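Local coordinates for fimbrin (Schizosaccharomyces pombe, PDB 1RT8), which binds and crosslinks actin filaments and associates with actin structures involved in cell polarity and cytokinesis, with roles in mating and spore formation, at residues K97-G100 / G101-I104; G122-W125 / Q126-R130. One frame throughout, in Å; residues are numbered along the deposited sequence.

Two neighbouring elements of the first calponin-homology domain, in the first actin-binding region, illustrate how a helical fold turns its chain and then packs it. Interaction 1 (97-100 with 101-104) comes first along the chain, where helix 82-99 ends and the loop toward helix 109-113 begins; interaction 2 (122-125 with 126-130) is a run of helix 117-131. Their centres lie about 9 Å apart, and they touch: Arg130 NE of the second donates a probable hydrogen bond to Met99 O of the first, at 3.2 Å. The later helix thus rests against the turn that closes the earlier one, joining both within a single domain.

Interaction 1 (K97-G100 / G101-I104); sequences KAMG and GISI
Lys97 and Ile104 cross at a slant where helix 82-99 gives out and the chain doubles back, CG of the lysine against the CG1–CD1 arm of the isoleucine. Lys97 CG sits 3.4 Å from Ile104 CD1 and equally near Ile104 CG1, closer than carbons usually approach. Farther out, the lysine chain runs extended past the isoleucine, bringing its CE within 3.6 Å of Ile104 O. Ile104 reaches this place because its CG1 occupies the slot between backbone N and carbonyl carbon (chi1 67°), which swings CD1 back toward the helix.

Nearer the bend, the end of Met99 meets the end of Ile102 obliquely. Ile102 CD1 lies 3.8 Å from Met99 SD and 4.0 Å from Met99 CE, an apolar contact between thioether and methyl. The methionine chain is extended as far as the sulfur, and the bend at its last torsion (chi3 72°) keeps CE, like SD, close to Ile102 CD1.

This is the helix-to-loop turn of a calponin-homology domain, and two glycines make it. Gly100 is the first residue to leave helical geometry, with phi 91°; any side chain there would jam against the carbonyl O of Met99. Gly101 keeps a positive phi too, and a CB on it would clash with Gly100 O. After this pair, Ile102 and Ile104 point back toward the end of the helix.

Outward from the turn, Ile102 touches Gln126 and Arg130 of helix 117-131, and Ile104 touches Leu123 there as well as Ile93 and Ala96 of its own preceding helix. Met99 packs on Val62.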
loop_
_atom_site.group_PDB
_atom_site.type_symbol
_atom_site.label_atom_id
_atom_site.label_comp_id
_atom_site.label_asym_id
_atom_site.label_seq_id
_atom_site.Cartn_x
_atom_site.Cartn_y
_atom_site.Cartn_z
ATOM N N LYS A 97 1.804 4.873 3.795
ATOM C CA LYS A 97 0.654 4.345 4.521
ATOM C C LYS A 97 -0.548 4.050 3.638
ATOM O O LYS A 97 -1.373 3.213 3.994
ATOM C CB LYS A 97 0.198 5.321 5.613
ATOM C CG LYS A 97 1.061 5.358 6.845
ATOM C CD LYS A 97 0.421 6.240 7.910
ATOM C CE LYS A 97 1.171 6.123 9.232
ATOM N NZ LYS A 97 0.593 7.012 10.280
ATOM N N ALA A 98 -0.647 4.730 2.495
ATOM C CA ALA A 98 -1.790 4.553 1.596
ATOM C C ALA A 98 -1.555 3.715 0.346
ATOM O O ALA A 98 -2.451 3.569 -0.482
ATOM C CB ALA A 98 -2.328 5.911 1.187
ATOM N N MET A 99 -0.361 3.166 0.199
ATOM C CA MET A 99 -0.053 2.366 -0.975
ATOM C C MET A 99 -0.635 0.965 -0.907
ATOM O O MET A 99 -0.926 0.353 -1.935
ATOM C CB MET A 99 1.460 2.294 -1.156
ATOM C CG MET A 99 2.062 3.641 -1.495
ATOM S SD MET A 99 3.821 3.675 -1.271
ATOM C CE MET A 99 4.351 2.658 -2.652
ATOM N N GLY A 100 -0.809 0.465 0.309
ATOM C CA GLY A 100 -1.337 -0.872 0.484
ATOM C C GLY A 100 -0.191 -1.858 0.537
ATOM O O GLY A 100 0.833 -1.658 -0.116
ATOM N N GLY A 101 -0.354 -2.919 1.320
ATOM C CA GLY A 101 0.691 -3.919 1.429
ATOM C C GLY A 101 1.911 -3.466 2.213
ATOM O O GLY A 101 2.856 -4.231 2.389
ATOM N N ILE A 102 1.903 -2.223 2.682
ATOM C CA ILE A 102 3.028 -1.699 3.451
ATOM C C ILE A 102 2.598 -1.417 4.883
ATOM O O ILE A 102 1.476 -0.973 5.122
ATOM C CB ILE A 102 3.568 -0.381 2.843
ATOM C CG1 ILE A 102 4.161 -0.644 1.455
ATOM C CG2 ILE A 102 4.618 0.231 3.767
ATOM C CD1 ILE A 102 4.697 0.600 0.777
ATOM N N SER A 103 3.488 -1.680 5.833
ATOM C CA SER A 103 3.182 -1.420 7.232
ATOM C C SER A 103 4.237 -0.479 7.807
ATOM O O SER A 103 5.403 -0.854 7.952
ATOM C CB SER A 103 3.149 -2.727 8.030
ATOM O OG SER A 103 2.613 -2.513 9.327
ATOM N N ILE A 104 3.831 0.751 8.116
ATOM C CA ILE A 104 4.757 1.730 8.668
ATOM C C ILE A 104 4.175 2.462 9.874
ATOM O O ILE A 104 3.554 3.519 9.751
ATOM C CB ILE A 104 5.192 2.772 7.603
ATOM C CG1 ILE A 104 4.009 3.640 7.180
ATOM C CG2 ILE A 104 5.753 2.063 6.383
ATOM C CD1 ILE A 104 4.426 4.994 6.637
#

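Interaction 2 (G122-W125 / Q126-R130); sequences GLVW and QIIRR. With SO4 (sulfate ion), chain C.
Trp125 and Arg129, one helical turn apart, are brought together by first torsions that set CG of the tryptophan opposite its own backbone N (chi1 166°), and that of the arginine likewise, sending the indole out from the helix, with the stem of Arg129 over its face and the guanidinium beyond. They belong to helix 117-131 of the first calponin-homology domain, and the contact is a classic i to i+4 pairing. Arg129 CB stands over one face of the indole, 3.9 Å from the centroid of the six-membered ring and 12° from its normal, a CH-pi contact. The extended arginine chain then carries CD to 3.8 Å from Trp125 CZ2, and the guanidinium plane stands 67° from that of the ring. In the backbone of the same turn, Arg129 N donates to Trp125 O at 2.7 Å, one of four successive backbone bonds that run from Gly122 O to Arg129 N. With an alanine at Trp125 the stem of Arg129 would probably lose its aromatic backing and Lys249 its cation-pi partner.

On other sides of the helix, Val124 and Ile128 lie side by side, Val124 CG1 3.8 Å from Ile128 CD1, and face Phe17 of helix 11-25. The side chains of Leu123 and Ile127 instead meet at a slant, Leu123 CG 4.1 Å from Ile127 CD1, and Ile127 packs on Leu57 and Ile58 of helix 52-61. The guanidinium of Arg129 forms a salt bridge with Glu163 and also reaches a sulfate, probably from the crystallisation liquor: Arg129 NH1 and NH2 each make a weak hydrogen bond of 3.0 Å to its O1.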
loop_
_atom_site.group_PDB
_atom_site.type_symbol
_atom_site.label_atom_id
_atom_site.label_comp_id
_atom_site.label_asym_id
_atom_site.label_seq_id
_atom_site.Cartn_x
_atom_site.Cartn_y
_atom_site.Cartn_z
ATOM N N GLY A 122 13.804 -1.050 6.617
ATOM C CA GLY A 122 12.544 -1.757 6.736
ATOM C C GLY A 122 11.532 -1.153 5.777
ATOM O O GLY A 122 10.810 -1.867 5.084
ATOM N N LEU A 123 11.486 0.176 5.740
ATOM C CA LEU A 123 10.576 0.899 4.864
ATOM C C LEU A 123 10.992 0.733 3.395
ATOM O O LEU A 123 10.149 0.656 2.492
ATOM C CB LEU A 123 10.565 2.375 5.253
ATOM C CG LEU A 123 9.762 3.346 4.392
ATOM C CD1 LEU A 123 8.313 2.904 4.284
ATOM C CD2 LEU A 123 9.853 4.726 5.016
ATOM N N VAL A 124 12.296 0.668 3.158
ATOM C CA VAL A 124 12.800 0.488 1.801
ATOM C C VAL A 124 12.292 -0.832 1.234
ATOM O O VAL A 124 11.799 -0.892 0.100
ATOM C CB VAL A 124 14.354 0.505 1.773
ATOM C CG1 VAL A 124 14.878 -0.184 0.504
ATOM C CG2 VAL A 124 14.837 1.946 1.804
ATOM N N TRP A 125 12.404 -1.891 2.029
ATOM C CA TRP A 125 11.949 -3.204 1.595
ATOM C C TRP A 125 10.442 -3.204 1.335
ATOM O O TRP A 125 9.984 -3.747 0.318
ATOM C CB TRP A 125 12.317 -4.274 2.638
ATOM C CG TRP A 125 11.597 -5.572 2.429
ATOM C CD1 TRP A 125 10.761 -6.190 3.308
ATOM C CD2 TRP A 125 11.589 -6.373 1.236
ATOM N NE1 TRP A 125 10.225 -7.323 2.739
ATOM C CE2 TRP A 125 10.715 -7.458 1.466
ATOM C CE3 TRP A 125 12.229 -6.274 -0.005
ATOM C CZ2 TRP A 125 10.465 -8.437 0.502
ATOM C CZ3 TRP A 125 11.979 -7.253 -0.968
ATOM C CH2 TRP A 125 11.103 -8.317 -0.705
ATOM N N GLN A 126 9.666 -2.584 2.223
ATOM C CA GLN A 126 8.221 -2.561 2.014
ATOM C C GLN A 126 7.889 -1.871 0.696
ATOM O O GLN A 126 7.016 -2.333 -0.052
ATOM C CB GLN A 126 7.503 -1.852 3.170
ATOM C CG GLN A 126 7.534 -2.606 4.506
ATOM C CD GLN A 126 6.881 -3.987 4.430
ATOM O OE1 GLN A 126 5.782 -4.145 3.886
ATOM N NE2 GLN A 126 7.555 -4.991 4.986
ATOM N N ILE A 127 8.582 -0.768 0.407
ATOM C CA ILE A 127 8.345 -0.042 -0.844
ATOM C C ILE A 127 8.730 -0.904 -2.056
ATOM O O ILE A 127 7.960 -0.998 -3.017
ATOM C CB ILE A 127 9.120 1.303 -0.880
ATOM C CG1 ILE A 127 8.614 2.215 0.246
ATOM C CG2 ILE A 127 8.905 2.011 -2.216
ATOM C CD1 ILE A 127 9.318 3.562 0.329
ATOM N N ILE A 128 9.901 -1.539 -1.999
ATOM C CA ILE A 128 10.379 -2.397 -3.087
ATOM C C ILE A 128 9.439 -3.574 -3.305
ATOM O O ILE A 128 9.125 -3.929 -4.446
ATOM C CB ILE A 128 11.786 -2.965 -2.804
ATOM C CG1 ILE A 128 12.837 -1.856 -2.905
ATOM C CG2 ILE A 128 12.112 -4.083 -3.803
ATOM C CD1 ILE A 128 14.241 -2.332 -2.600
ATOM N N ARG A 129 9.004 -4.184 -2.204
ATOM C CA ARG A 129 8.093 -5.321 -2.258
ATOM C C ARG A 129 6.765 -4.938 -2.892
ATOM O O ARG A 129 6.229 -5.686 -3.701
ATOM C CB ARG A 129 7.864 -5.875 -0.849
ATOM C CG ARG A 129 6.747 -6.909 -0.734
ATOM C CD ARG A 129 6.742 -7.540 0.658
ATOM N NE ARG A 129 5.651 -8.489 0.850
ATOM C CZ ARG A 129 4.372 -8.146 0.954
ATOM N NH1 ARG A 129 4.016 -6.868 0.885
ATOM N NH2 ARG A 129 3.446 -9.078 1.138
ATOM N N ARG A 130 6.238 -3.772 -2.527
ATOM C CA ARG A 130 4.974 -3.311 -3.076
ATOM C C ARG A 130 5.039 -3.122 -4.594
ATOM O O ARG A 130 4.036 -3.281 -5.284
ATOM C CB ARG A 130 4.556 -1.993 -2.406
ATOM C CG ARG A 130 3.331 -1.305 -3.038
ATOM C CD ARG A 130 2.091 -2.189 -2.983
ATOM N NE ARG A 130 0.942 -1.577 -3.654
ATOM C CZ ARG A 130 0.838 -1.403 -4.972
ATOM N NH1 ARG A 130 1.813 -1.794 -5.786
ATOM N NH2 ARG A 130 -0.243 -0.822 -5.478
HETATM S S SO4 C . 0.076 -7.729 2.578
HETATM O O1 SO4 C . 1.625 -7.263 2.682
HETATM O O2 SO4 C . -0.217 -7.701 1.158
HETATM O O3 SO4 C . -0.075 -8.912 3.113
HETATM O O4 SO4 C . -0.625 -6.654 3.231
#